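Local coordinates for protein CEL44C (Paenibacillus polymyxa, PDB 2YIH) that hydrolyses the beta-1,4-glucan backbone of xyloglucan and cellulose-type substrates, this chain being the glycoside hydrolase family 44 part of a longer protein, at residues Lys8-Lys13 and Ser458-Gln463; Leu449-Lys454 and Tyr503-Leu508. The protein carries 8 engineered substitutions. One frame throughout, in Å; residues are numbered along the deposited sequence. Where two conformers were deposited one is given.

Overall arrangement
Both contacts lie in the beta-sandwich domain that accompanies the eight-stranded catalytic barrel, away from the glycan pocket and the calcium site. Their centres lie about 8 Å apart, and along the chain their segments alternate: 8-13, 449-454, 458-463, 503-508. Contact 1 pairs the chain's first strand, 9-22, with strand 460-467, more than 440 residues on, after the whole barrel has been built. Contact 2 reaches across the sandwich from strand 446-453 to strand 500-505 and the turn behind it. Strand 460-467 links them, as its other neighbour is 500-505. Both ends of the chain are thereby gathered into one domain.

Contact 1 (Lys8-Lys13 and Ser458-Gln463); sequences KTITIK and SAFDAQ
Main-chain atoms of Lys8, Ile10 and Ile12 bond to those of Asp461 and Gln463 in a parallel ladder of four hydrogen bonds, which sets Thr9 beside Asp461, Ile10 beside Ala462 and Thr11 beside Gln463. Asp461 N donates to Lys8 O and Ile10 N to Asp461 O; two residues on, Gln463 N donates to Ile10 O (2.9 Å) and Ile12 N to Gln463 O. The strand axes run 4.7 Å apart at closest and diverge by 27°. CA-H...O contacts such as Thr9 CA to Asp461 O (3.3 Å) fill in between the rungs.

Apolar packing occupies the face carrying Ile10 and Ala462. A chi1 of 71° sets Ile10 CG1 between its own N and carbonyl carbon, and from there CD1 lies over the Phe460 ring, 4.0 Å from its centroid, in a CH-pi contact. CG1 adds a touch on Phe460 CD1 at 3.6 Å, and Ile12 CD1 approaches Ala462 CB at 4.3 Å. An alanine in place of Ile10 lacks CG1, CG2 and CD1 and is likely to leave a gap over the phenyl face.

The other face is more polar. The extended Gln463 lies alongside Thr11, and its NE2 is 3.8 Å from Thr9 CG2 and 4.0 Å from Thr11 CG2, so the amide meets methyls here. The charges turn outward from the pairing: Lys8 NZ forms a salt bridge with Asp429, and Asp461 OD1 bonds to Thr504.

The chemistry implies a two-sided seam in which main-chain bonds join the N-terminal strand to the sheet, hydrophobic contacts bury its inner face and the threonine side stays more accessible.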
loop_
_atom_site.group_PDB
_atom_site.type_symbol
_atom_site.label_atom_id
_atom_site.label_comp_id
_atom_site.label_asym_id
_atom_site.label_seq_id
_atom_site.Cartn_x
_atom_site.Cartn_y
_atom_site.Cartn_z
ATOM N N LYS A 8 21.950 -17.163 23.988
ATOM C CA LYS A 8 22.025 -17.078 22.502
ATOM C C LYS A 8 22.595 -15.698 22.114
ATOM O O LYS A 8 22.142 -14.677 22.645
ATOM C CB LYS A 8 20.616 -17.277 21.918
ATOM C CG LYS A 8 20.519 -17.146 20.395
ATOM C CD LYS A 8 19.083 -17.413 19.903
ATOM C CE LYS A 8 18.895 -17.006 18.442
ATOM N NZ LYS A 8 19.839 -17.687 17.494
ATOM N N THR A 9 23.651 -15.672 21.297
ATOM C CA THR A 9 24.160 -14.421 20.727
ATOM C C THR A 9 23.910 -14.420 19.227
ATOM O O THR A 9 24.081 -15.439 18.569
ATOM C CB THR A 9 25.687 -14.242 20.983
ATOM O OG1 THR A 9 25.887 -13.964 22.370
ATOM C CG2 THR A 9 26.253 -13.074 20.176
ATOM N N ILE A 10 23.500 -13.280 18.686
ATOM C CA ILE A 10 23.493 -13.124 17.245
ATOM C C ILE A 10 24.405 -11.958 16.900
ATOM O O ILE A 10 24.601 -11.063 17.723
ATOM C CB ILE A 10 22.080 -12.897 16.668
ATOM C CG1 ILE A 10 21.549 -11.537 17.032
ATOM C CG2 ILE A 10 21.135 -14.011 17.094
ATOM C CD1 ILE A 10 20.496 -11.071 16.026
ATOM N N THR A 11 25.041 -12.004 15.733
ATOM C CA THR A 11 25.894 -10.893 15.350
ATOM C C THR A 11 25.235 -10.083 14.218
ATOM O O THR A 11 24.635 -10.648 13.310
ATOM C CB THR A 11 27.296 -11.366 14.930
ATOM O OG1 THR A 11 27.161 -12.400 13.953
ATOM C CG2 THR A 11 28.024 -11.960 16.116
ATOM N N ILE A 12 25.343 -8.767 14.314
ATOM C CA ILE A 12 24.693 -7.868 13.360
ATOM C C ILE A 12 25.746 -6.883 12.869
ATOM O O ILE A 12 26.433 -6.261 13.678
ATOM C CB ILE A 12 23.525 -7.134 14.009
ATOM C CG1 ILE A 12 22.338 -8.109 14.185
ATOM C CG2 ILE A 12 23.052 -5.955 13.107
ATOM C CD1 ILE A 12 21.105 -7.460 14.800
ATOM N N LYS A 13 25.919 -6.820 11.546
ATOM C CA LYS A 13 26.954 -5.961 10.957
ATOM C C LYS A 13 26.259 -4.841 10.211
ATOM O O LYS A 13 25.447 -5.120 9.363
ATOM C CB LYS A 13 27.819 -6.754 9.975
ATOM C CG LYS A 13 28.579 -7.943 10.582
ATOM N N SER A 458 12.753 -17.193 23.382
ATOM C CA SER A 458 14.168 -17.002 23.725
ATOM C C SER A 458 14.705 -15.608 23.402
ATOM O O SER A 458 14.691 -15.206 22.245
ATOM C CB SER A 458 15.027 -18.070 23.033
ATOM O OG SER A 458 14.505 -19.383 23.265
ATOM N N ALA A 459 15.255 -14.925 24.410
ATOM C CA ALA A 459 15.984 -13.673 24.192
ATOM C C ALA A 459 17.240 -13.990 23.404
ATOM O O ALA A 459 17.693 -15.138 23.391
ATOM C CB ALA A 459 16.360 -13.028 25.517
ATOM N N PHE A 460 17.822 -12.973 22.779
ATOM C CA PHE A 460 19.207 -13.075 22.325
ATOM C C PHE A 460 19.986 -11.821 22.691
ATOM O O PHE A 460 19.422 -10.729 22.810
ATOM C CB PHE A 460 19.322 -13.379 20.816
ATOM C CG PHE A 460 18.581 -12.406 19.915
ATOM C CD1 PHE A 460 19.102 -11.136 19.645
ATOM C CD2 PHE A 460 17.443 -12.817 19.239
ATOM C CE1 PHE A 460 18.426 -10.245 18.790
ATOM C CE2 PHE A 460 16.794 -11.959 18.354
ATOM C CZ PHE A 460 17.273 -10.687 18.126
ATOM N N ASP A 461 21.306 -11.953 22.775
ATOM C CA ASP A 461 22.160 -10.778 22.895
ATOM C C ASP A 461 22.601 -10.438 21.474
ATOM O O ASP A 461 23.232 -11.257 20.816
ATOM C CB ASP A 461 23.402 -11.096 23.750
ATOM C CG ASP A 461 23.106 -11.122 25.245
ATOM O OD1 ASP A 461 21.977 -10.779 25.677
ATOM O OD2 ASP A 461 24.007 -11.540 26.008
ATOM N N ALA A 462 22.240 -9.252 20.988
ATOM C CA ALA A 462 22.669 -8.822 19.657
ATOM C C ALA A 462 23.986 -8.090 19.807
ATOM O O ALA A 462 24.053 -7.077 20.496
ATOM C CB ALA A 462 21.613 -7.890 19.023
ATOM N N GLN A 463 25.027 -8.602 19.153
ATOM C CA GLN A 463 26.336 -7.981 19.160
ATOM C C GLN A 463 26.452 -7.187 17.863
ATOM O O GLN A 463 26.505 -7.787 16.787
ATOM C CB GLN A 463 27.393 -9.094 19.179
ATOM C CG GLN A 463 28.822 -8.642 19.022
ATOM C CD GLN A 463 29.785 -9.806 19.134
ATOM O OE1 GLN A 463 30.914 -9.741 18.650
ATOM N NE2 GLN A 463 29.326 -10.896 19.748
#

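Contact 2 (Leu449-Lys454 and Tyr503-Leu508)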
loop_
_atom_site.group_PDB
_atom_site.type_symbol
_atom_site.label_atom_id
_atom_site.label_comp_id
_atom_site.label_asym_id
_atom_site.label_seq_id
_atom_site.Cartn_x
_atom_site.Cartn_y
_atom_site.Cartn_z
ATOM N N LEU A 449 18.715 2.162 13.856
ATOM C CA LEU A 449 18.635 0.712 13.693
ATOM C C LEU A 449 17.300 0.249 14.224
ATOM O O LEU A 449 16.952 0.570 15.363
ATOM C CB LEU A 449 19.716 -0.010 14.500
ATOM C CG LEU A 449 21.148 0.467 14.341
ATOM C CD1 LEU A 449 22.026 -0.400 15.269
ATOM C CD2 LEU A 449 21.636 0.382 12.884
ATOM N N VAL A 450 16.541 -0.471 13.410
ATOM C CA VAL A 450 15.315 -1.138 13.922
ATOM C C VAL A 450 15.619 -2.628 13.959
ATOM O O VAL A 450 16.053 -3.216 12.956
ATOM C CB VAL A 450 14.063 -0.806 13.044
ATOM C CG1 VAL A 450 12.871 -1.755 13.414
ATOM C CG2 VAL A 450 13.642 0.625 13.251
ATOM N N VAL A 451 15.529 -3.213 15.149
ATOM C CA VAL A 451 15.852 -4.623 15.341
ATOM C C VAL A 451 14.701 -5.344 16.063
ATOM O O VAL A 451 13.988 -4.755 16.902
ATOM C CB VAL A 451 17.204 -4.794 16.094
ATOM C CG1 VAL A 451 17.157 -4.175 17.510
ATOM C CG2 VAL A 451 17.627 -6.277 16.127
ATOM N N MET A 452 14.476 -6.592 15.710
ATOM C CA MET A 452 13.387 -7.324 16.354
ATOM C C MET A 452 13.732 -8.770 16.617
ATOM O O MET A 452 14.474 -9.383 15.848
ATOM C CB MET A 452 12.101 -7.211 15.530
ATOM C CG MET A 452 12.156 -7.920 14.165
ATOM S SD MET A 452 11.251 -7.038 12.874
ATOM C CE MET A 452 12.411 -5.672 12.584
ATOM N N ASN A 453 13.164 -9.311 17.702
ATOM C CA ASN A 453 13.248 -10.731 18.021
ATOM C C ASN A 453 11.891 -11.399 17.804
ATOM O O ASN A 453 10.907 -11.072 18.507
ATOM C CB ASN A 453 13.681 -10.875 19.498
ATOM C CG ASN A 453 13.976 -12.320 19.888
ATOM O OD1 ASN A 453 13.616 -13.257 19.187
ATOM N ND2 ASN A 453 14.565 -12.492 21.065
ATOM N N LYS A 454 11.849 -12.305 16.818
ATOM C CA LYS A 454 10.638 -13.033 16.422
ATOM C C LYS A 454 10.443 -14.316 17.240
ATOM O O LYS A 454 9.408 -14.994 17.123
ATOM C CB LYS A 454 10.707 -13.401 14.934
ATOM C CG LYS A 454 10.746 -12.190 13.985
ATOM C CD LYS A 454 10.946 -12.606 12.536
ATOM C CE LYS A 454 12.418 -12.764 12.203
ATOM N NZ LYS A 454 12.596 -13.309 10.838
ATOM N N TYR A 503 23.349 -5.462 22.918
ATOM C CA TYR A 503 22.063 -5.104 23.529
ATOM C C TYR A 503 21.203 -6.350 23.527
ATOM O O TYR A 503 21.146 -7.059 22.533
ATOM C CB TYR A 503 21.377 -3.979 22.731
ATOM C CG TYR A 503 20.410 -3.164 23.549
ATOM C CD1 TYR A 503 20.862 -2.175 24.403
ATOM C CD2 TYR A 503 19.041 -3.461 23.553
ATOM C CE1 TYR A 503 19.978 -1.415 25.165
ATOM C CE2 TYR A 503 18.151 -2.721 24.313
ATOM C CZ TYR A 503 18.613 -1.691 25.109
ATOM O OH TYR A 503 17.744 -0.930 25.884
ATOM N N THR A 504 20.533 -6.636 24.642
ATOM C CA THR A 504 19.724 -7.844 24.715
ATOM C C THR A 504 18.347 -7.518 24.128
ATOM O O THR A 504 17.728 -6.542 24.522
ATOM C CB THR A 504 19.574 -8.322 26.185
ATOM O OG1 THR A 504 20.890 -8.574 26.738
ATOM C CG2 THR A 504 18.741 -9.603 26.265
ATOM N N VAL A 505 17.858 -8.384 23.248
ATOM C CA VAL A 505 16.488 -8.258 22.721
ATOM C C VAL A 505 15.645 -9.417 23.256
ATOM O O VAL A 505 15.843 -10.557 22.899
ATOM C CB VAL A 505 16.484 -8.253 21.177
ATOM C CG1 VAL A 505 15.077 -7.881 20.653
ATOM C CG2 VAL A 505 17.552 -7.248 20.649
ATOM N N PRO A 506 14.699 -9.123 24.148
ATOM C CA PRO A 506 13.831 -10.180 24.678
ATOM C C PRO A 506 12.956 -10.769 23.575
ATOM O O PRO A 506 12.851 -10.164 22.496
ATOM C CB PRO A 506 12.937 -9.420 25.687
ATOM C CG PRO A 506 13.709 -8.249 26.051
ATOM C CD PRO A 506 14.429 -7.831 24.779
ATOM N N PRO A 507 12.308 -11.912 23.836
ATOM C CA PRO A 507 11.412 -12.483 22.836
ATOM C C PRO A 507 10.310 -11.472 22.477
ATOM O O PRO A 507 9.901 -10.657 23.320
ATOM C CB PRO A 507 10.762 -13.656 23.593
ATOM C CG PRO A 507 11.685 -13.931 24.739
ATOM C CD PRO A 507 12.208 -12.627 25.126
ATOM N N LEU A 508 9.813 -11.560 21.243
ATOM C CA LEU A 508 8.651 -10.758 20.825
ATOM C C LEU A 508 8.823 -9.286 21.191
ATOM O O LEU A 508 7.930 -8.671 21.760
ATOM C CB LEU A 508 7.374 -11.341 21.443
ATOM C CG LEU A 508 7.177 -12.821 21.055
ATOM C CD1 LEU A 508 5.961 -13.482 21.757
ATOM C CD2 LEU A 508 7.076 -13.014 19.542
#
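With chi1 at -173°, Asn453 directs its carboxamide across to 503-508, while Val505, with CG1 likewise anti to its N, lays that methyl 3.5 Å from Asn453 CB. The amide goes past it to the main chain: ND2 donates to Val505 O at 3.0 Å with an angle of 161° at the hydrogen. The acceptor lies nearly in the plane of the amide, but the N-H arrives from above the carbonyl plane, well away from a lone-pair direction. ND2 also donates to Ser458 O, and OD1 accepts from Ser455 N, so both ends of the buried amide are satisfied and its rotation is fixed.

The strands involved are not sheet neighbours. Strand 446-453 pairs with 509-516 and strand 500-505 with 460-467, and the two face each other inside the beta-sandwich, their axes 8.2 Å apart at closest and inclined by 49°. Val451 CG1 and Val505 CG2, 4.4 Å apart, meet in this interior, where the Phe460 ring also packs against Asn453 and Val505.

Beyond Val505 the chain turns through two prolines to start strand 509-516. Pro506 O comes within 3.2 Å of Asn453 CB, and Pro507 CA lies 3.6 Å from Asn453 ND2. Leu508, in a left-handed backbone conformation, brings CD2 to 3.9 Å from Lys454 O and packs its side chain on Met310 of helix 303-311.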